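Local coordinates for trichosurin (PDB 2RA6), which is a milk whey lipocalin that forms homodimers and probably carries small hydrophobic molecules, binding 4-ethylphenol in its beta-barrel, at residues E102-N107 against K140-E145. The protein carries 1 engineered substitution. Numbering follows the deposited sequence.
Engineered in segment 102-107: E102 (natural residue Gly).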
ATOM      1  N   GLU B 102      -4.010  -9.701  -5.561  1.00 15.00           N
ATOM      2  CA  GLU B 102      -5.257 -10.167  -4.956  1.00 17.17           C
ATOM      3  C   GLU B 102      -6.167 -10.763  -6.034  1.00 17.78           C
ATOM      4  O   GLU B 102      -6.153 -10.318  -7.179  1.00 15.96           O
ATOM      5  CB  GLU B 102      -6.019  -9.006  -4.304  1.00 20.62           C
ATOM      6  CG  GLU B 102      -5.232  -8.159  -3.313  1.00 27.03           C
ATOM      7  CD  GLU B 102      -6.078  -7.049  -2.701  1.00 32.01           C
ATOM      8  OE1 GLU B 102      -6.822  -6.376  -3.448  1.00 35.01           O
ATOM      9  OE2 GLU B 102      -5.990  -6.845  -1.471  1.00 36.06           O
ATOM     10  N   SER B 103      -6.952 -11.772  -5.662  1.00 18.25           N
ATOM     11  CA  SER B 103      -7.927 -12.382  -6.570  1.00 18.43           C
ATOM     12  C   SER B 103      -8.730 -13.484  -5.906  1.00 21.17           C
ATOM     13  O   SER B 103      -8.167 -14.427  -5.361  1.00 22.50           O
ATOM     14  CB  SER B 103      -7.282 -12.969  -7.829  1.00 19.47           C
ATOM     15  OG  SER B 103      -8.305 -13.521  -8.664  1.00 18.21           O
ATOM     16  N   SER B 104     -10.048 -13.353  -5.973  1.00 22.51           N
ATOM     17  CA  SER B 104     -10.950 -14.341  -5.407  1.00 26.26           C
ATOM     18  C   SER B 104     -11.163 -15.446  -6.440  1.00 26.72           C
ATOM     19  O   SER B 104     -11.638 -16.533  -6.114  1.00 28.06           O
ATOM     20  CB  SER B 104     -12.289 -13.692  -5.041  1.00 26.74           C
ATOM     21  OG  SER B 104     -12.928 -13.124  -6.172  1.00 31.73           O
ATOM     22  N   LYS B 105     -10.808 -15.150  -7.686  1.00 27.35           N
ATOM     23  CA  LYS B 105     -10.926 -16.095  -8.794  1.00 27.58           C
ATOM     24  C   LYS B 105      -9.650 -15.985  -9.624  1.00 26.88           C
ATOM     25  O   LYS B 105      -9.647 -15.407 -10.711  1.00 24.37           O
ATOM     26  CB  LYS B 105     -12.155 -15.761  -9.645  1.00 29.30           C
ATOM     27  CG  LYS B 105     -13.473 -16.051  -8.941  1.00 32.00           C
ATOM     28  CD  LYS B 105     -14.670 -15.735  -9.824  1.00 34.85           C
ATOM     29  CE  LYS B 105     -14.910 -14.240  -9.923  1.00 36.41           C
ATOM     30  NZ  LYS B 105     -15.263 -13.656  -8.597  1.00 37.34           N
ATOM     31  N   PRO B 106      -8.548 -16.560  -9.116  1.00 27.02           N
ATOM     32  CA  PRO B 106      -7.220 -16.559  -9.742  1.00 26.32           C
ATOM     33  C   PRO B 106      -7.114 -16.998 -11.196  1.00 26.11           C
ATOM     34  O   PRO B 106      -6.198 -16.576 -11.903  1.00 25.53           O
ATOM     35  CB  PRO B 106      -6.394 -17.437  -8.802  1.00 27.24           C
ATOM     36  CG  PRO B 106      -7.409 -18.382  -8.246  1.00 28.37           C
ATOM     37  CD  PRO B 106      -8.570 -17.467  -7.955  1.00 27.76           C
ATOM     38  N   ASN B 107      -8.046 -17.832 -11.646  1.00 27.01           N
ATOM     39  CA  ASN B 107      -8.021 -18.308 -13.025  1.00 28.08           C
ATOM     40  C   ASN B 107      -8.858 -17.417 -13.935  1.00 26.79           C
ATOM     41  O   ASN B 107      -8.815 -17.551 -15.158  1.00 27.77           O
ATOM     42  CB  ASN B 107      -8.552 -19.742 -13.099  1.00 31.78           C
ATOM     43  CG  ASN B 107      -8.215 -20.420 -14.414  1.00 35.48           C
ATOM     44  OD1 ASN B 107      -8.814 -21.434 -14.775  1.00 38.57           O
ATOM     45  ND2 ASN B 107      -7.240 -19.869 -15.134  1.00 36.54           N
ATOM     46  N   LYS B 140     -15.793  -6.110 -12.692  1.00 14.50           N
ATOM     47  CA  LYS B 140     -15.387  -4.725 -12.914  1.00 14.53           C
ATOM     48  C   LYS B 140     -16.062  -3.779 -11.924  1.00 15.90           C
ATOM     49  O   LYS B 140     -15.427  -2.851 -11.417  1.00 15.70           O
ATOM     50  CB  LYS B 140     -15.673  -4.297 -14.361  1.00 15.56           C
ATOM     51  CG  LYS B 140     -14.804  -5.036 -15.368  1.00 13.56           C
ATOM     52  CD  LYS B 140     -14.789  -4.385 -16.749  1.00 18.45           C
ATOM     53  CE  LYS B 140     -16.132  -4.455 -17.437  1.00 21.12           C
ATOM     54  NZ  LYS B 140     -16.018  -3.948 -18.837  1.00 19.08           N
ATOM     55  N   LYS B 141     -17.336  -4.029 -11.635  1.00 15.84           N
ATOM     56  CA  LYS B 141     -18.087  -3.195 -10.698  1.00 16.46           C
ATOM     57  C   LYS B 141     -17.458  -3.208  -9.310  1.00 16.41           C
ATOM     58  O   LYS B 141     -17.307  -2.161  -8.676  1.00 16.52           O
ATOM     59  CB  LYS B 141     -19.539  -3.676 -10.600  1.00 18.95           C
ATOM     60  CG  LYS B 141     -20.401  -2.851  -9.649  1.00 21.30           C
ATOM     61  CD  LYS B 141     -21.797  -3.446  -9.512  1.00 25.58           C
ATOM     62  CE  LYS B 141     -22.665  -2.612  -8.586  1.00 27.02           C
ATOM     63  NZ  LYS B 141     -22.891  -1.250  -9.139  1.00 28.97           N
ATOM     64  N   ARG B 142     -17.100  -4.395  -8.838  1.00 15.16           N
ATOM     65  CA  ARG B 142     -16.493  -4.533  -7.517  1.00 16.83           C
ATOM     66  C   ARG B 142     -15.140  -3.818  -7.468  1.00 16.01           C
ATOM     67  O   ARG B 142     -14.844  -3.103  -6.512  1.00 15.95           O
ATOM     68  CB  ARG B 142     -16.335  -6.016  -7.177  1.00 20.12           C
ATOM     69  CG  ARG B 142     -15.797  -6.296  -5.782  1.00 25.42           C
ATOM     70  CD  ARG B 142     -15.737  -7.798  -5.518  1.00 29.88           C
ATOM     71  NE  ARG B 142     -14.979  -8.498  -6.554  1.00 34.18           N
ATOM     72  CZ  ARG B 142     -14.743  -9.806  -6.562  1.00 35.88           C
ATOM     73  NH1 ARG B 142     -15.204 -10.577  -5.587  1.00 37.79           N
ATOM     74  NH2 ARG B 142     -14.046 -10.346  -7.553  1.00 35.28           N
ATOM     75  N   PHE B 143     -14.337  -4.001  -8.511  1.00 14.94           N
ATOM     76  CA  PHE B 143     -13.023  -3.369  -8.590  1.00 14.87           C
ATOM     77  C   PHE B 143     -13.170  -1.854  -8.546  1.00 14.71           C
ATOM     78  O   PHE B 143     -12.484  -1.164  -7.785  1.00 16.32           O
ATOM     79  CB  PHE B 143     -12.338  -3.770  -9.899  1.00 14.60           C
ATOM     80  CG  PHE B 143     -11.012  -3.091 -10.138  1.00 15.53           C
ATOM     81  CD1 PHE B 143      -9.848  -3.560  -9.539  1.00 15.73           C
ATOM     82  CD2 PHE B 143     -10.926  -2.009 -11.008  1.00 15.80           C
ATOM     83  CE1 PHE B 143      -8.610  -2.958  -9.809  1.00 14.48           C
ATOM     84  CE2 PHE B 143      -9.703  -1.401 -11.286  1.00 14.82           C
ATOM     85  CZ  PHE B 143      -8.545  -1.874 -10.688  1.00 13.03           C
ATOM     86  N   GLU B 144     -14.071  -1.339  -9.374  1.00 15.13           N
ATOM     87  CA  GLU B 144     -14.307   0.099  -9.452  1.00 16.11           C
ATOM     88  C   GLU B 144     -14.870   0.689  -8.162  1.00 16.92           C
ATOM     89  O   GLU B 144     -14.449   1.766  -7.738  1.00 17.00           O
ATOM     90  CB  GLU B 144     -15.221   0.391 -10.646  1.00 17.35           C
ATOM     91  CG  GLU B 144     -14.461   0.301 -11.967  1.00 21.24           C
ATOM     92  CD  GLU B 144     -15.351   0.092 -13.172  1.00 23.98           C
ATOM     93  OE1 GLU B 144     -16.488   0.608 -13.176  1.00 26.34           O
ATOM     94  OE2 GLU B 144     -14.899  -0.580 -14.129  1.00 25.17           O
ATOM     95  N   GLU B 145     -15.805  -0.014  -7.530  1.00 18.03           N
ATOM     96  CA  GLU B 145     -16.387   0.473  -6.286  1.00 19.17           C
ATOM     97  C   GLU B 145     -15.355   0.446  -5.165  1.00 19.51           C
ATOM     98  O   GLU B 145     -15.319   1.350  -4.329  1.00 18.74           O
ATOM     99  CB  GLU B 145     -17.606  -0.366  -5.896  1.00 22.47           C
ATOM    100  CG  GLU B 145     -18.725  -0.311  -6.916  1.00 26.94           C
ATOM    101  CD  GLU B 145     -19.983  -1.000  -6.434  1.00 30.36           C
ATOM    102  OE1 GLU B 145     -19.874  -2.107  -5.866  1.00 34.70           O
ATOM    103  OE2 GLU B 145     -21.079  -0.438  -6.636  1.00 34.23           O
TER
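R142 reaches from the helix packed against the lipocalin beta-barrel to S104 and K105, in the loop that joins strands 96-102 and 109-118. The contact is small, burying 85 Å² in all at the protein surface, and the nearest CA atoms, those of S104 and R142, stay 11.5 Å apart. R142 spans the gap with CG anti to the backbone N (chi1 -176°) and an extended chi2, then bends at chi3 before the guanidinium. S104 OG sits at the edge of that flat group, near its plane, 3.3 Å from NH2 of R142. NH1 of R142 donates a weak hydrogen bond to OG of S104 (3.5 Å, N-H...O angle 136°). The stronger partner of S104 OG is the hydroxyl of Y109, to which it is hydrogen-bonded. K105 folds back through chi3 and chi4, carrying its ammonium obliquely to the guanidinium, with NZ 3.7 Å from NH2 of R142. These like charges presumably repel to some extent, although NZ of K105 also makes a weak 3.4 Å hydrogen bond to OG of S104. On the helix, F143 and K140 pack on strands 29-35 and 121-130, while K140 NZ forms a salt bridge with D159. Within the loop, S103 OG is hydrogen-bonded to the backbone O of Y109 and accepts a weak 3.1 Å hydrogen bond from the backbone N of K105.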